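Side-chain contact in glutaredoxin (Chlorella sorokiniana, PDB 4I2U), which binds glutathione and probably reduces disulfides in cell redox homeostasis, as a thioredoxin-fold oxidoreductase: residues 3-6 with 7-11. Numbering follows the deposited sequence.
Sequences AAKQ and LVDST
Lys5 and Asp9 form an i to i+4 salt bridge, one helical turn apart. Lys5 NZ lies 2.8 Å from Asp9 OD2 and meets the syn lone pair of that oxygen. The lysine chain runs out extended and bends at its last torsion (chi4 -63°), which brings the ammonium over to the carboxylate. Lys5 CG also touches Asp9 OD2, at 3.5 Å. The other oxygen, Asp9 OD1, is hydrogen-bonded to Tyr61 of helix 55-66. With an alanine at Asp9 the carboxylate is gone, and the Lys5 ammonium is likely to swing free while the Tyr61 hydroxyl would probably lack this partner.

On another face of the helix, Ser10 N gives the usual helical bond to Gln6 O, at 2.9 Å. In one of its two conformers Ser10 OG also reaches Gln6 O, at 3.0 Å, on the opposite face of the carbonyl plane from Ser10 N.

Buried Ala4 and Val8 lie against helix 55-66, and Leu7 and Val8 meet Phe20 of strand 17-21. The arrangement is that of an amphipathic N-terminal helix packed on the central sheet of a thioredoxin-fold glutaredoxin.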
loop_
_atom_site.group_PDB
_atom_site.type_symbol
_atom_site.label_atom_id
_atom_site.label_comp_id
_atom_site.label_asym_id
_atom_site.label_seq_id
_atom_site.Cartn_x
_atom_site.Cartn_y
_atom_site.Cartn_z
ATOM N N ALA A 3 -2.999 17.229 9.402
ATOM C CA ALA A 3 -3.930 16.645 8.455
ATOM C C ALA A 3 -3.296 15.442 7.772
ATOM O O ALA A 3 -3.944 14.418 7.623
ATOM C CB ALA A 3 -4.352 17.670 7.422
ATOM N N ALA A 4 -2.041 15.574 7.345
ATOM C CA ALA A 4 -1.366 14.496 6.622
ATOM C C ALA A 4 -1.219 13.264 7.502
ATOM O O ALA A 4 -1.492 12.149 7.063
ATOM C CB ALA A 4 0.003 14.956 6.125
ATOM N N LYS A 5 -0.784 13.458 8.741
ATOM C CA LYS A 5 -0.616 12.347 9.659
ATOM C C LYS A 5 -1.954 11.667 9.910
ATOM O O LYS A 5 -2.055 10.433 9.904
ATOM C CB LYS A 5 0.015 12.821 10.967
ATOM C CG LYS A 5 0.138 11.715 12.018
ATOM C CD LYS A 5 0.956 12.154 13.214
ATOM C CE LYS A 5 1.495 10.945 13.973
ATOM N NZ LYS A 5 0.396 10.120 14.531
ATOM N N GLN A 6 -2.994 12.463 10.151
ATOM C CA GLN A 6 -4.306 11.885 10.427
ATOM C C GLN A 6 -4.805 11.101 9.223
ATOM O O GLN A 6 -5.392 10.023 9.363
ATOM C CB GLN A 6 -5.301 12.977 10.800
ATOM C CG GLN A 6 -6.614 12.453 11.359
ATOM C CD GLN A 6 -7.595 13.568 11.674
ATOM O OE1 GLN A 6 -8.441 13.917 10.847
ATOM N NE2 GLN A 6 -7.481 14.142 12.870
ATOM N N LEU A 7 -4.591 11.644 8.033
ATOM C CA LEU A 7 -4.976 10.944 6.814
ATOM C C LEU A 7 -4.289 9.592 6.699
ATOM O O LEU A 7 -4.933 8.562 6.468
ATOM C CB LEU A 7 -4.651 11.801 5.594
ATOM C CG LEU A 7 -4.963 11.253 4.197
ATOM C CD1 LEU A 7 -3.975 10.212 3.688
ATOM C CD2 LEU A 7 -6.371 10.701 4.135
ATOM N N VAL A 8 -2.975 9.557 6.858
ATOM C CA VAL A 8 -2.258 8.302 6.702
ATOM C C VAL A 8 -2.669 7.309 7.781
ATOM O O VAL A 8 -3.000 6.152 7.480
ATOM C CB VAL A 8 -0.736 8.525 6.717
ATOM C CG1 VAL A 8 -0.008 7.209 6.770
ATOM C CG2 VAL A 8 -0.316 9.323 5.467
ATOM N N ASP A 9 -2.658 7.742 9.040
ATOM C CA ASP A 9 -2.966 6.834 10.142
ATOM C C ASP A 9 -4.367 6.256 9.994
ATOM O O ASP A 9 -4.574 5.043 10.153
ATOM C CB ASP A 9 -2.854 7.539 11.496
ATOM C CG ASP A 9 -1.419 7.919 11.870
ATOM O OD1 ASP A 9 -0.460 7.513 11.186
ATOM O OD2 ASP A 9 -1.285 8.603 12.916
ATOM N N SER A 10 -5.340 7.111 9.719
ATOM C CA SER A 10 -6.725 6.670 9.597
ATOM C C SER A 10 -6.907 5.762 8.393
ATOM O O SER A 10 -7.695 4.824 8.428
ATOM C CB SER A 10 -7.663 7.867 9.473
ATOM O OG SER A 10 -7.680 8.621 10.672
ATOM N N THR A 11 -6.192 6.046 7.317
ATOM C CA THR A 11 -6.345 5.242 6.124
ATOM C C THR A 11 -5.802 3.832 6.333
ATOM O O THR A 11 -6.460 2.847 5.945
ATOM C CB THR A 11 -5.679 5.909 4.916
ATOM O OG1 THR A 11 -6.310 7.167 4.666
ATOM C CG2 THR A 11 -5.811 5.047 3.669
#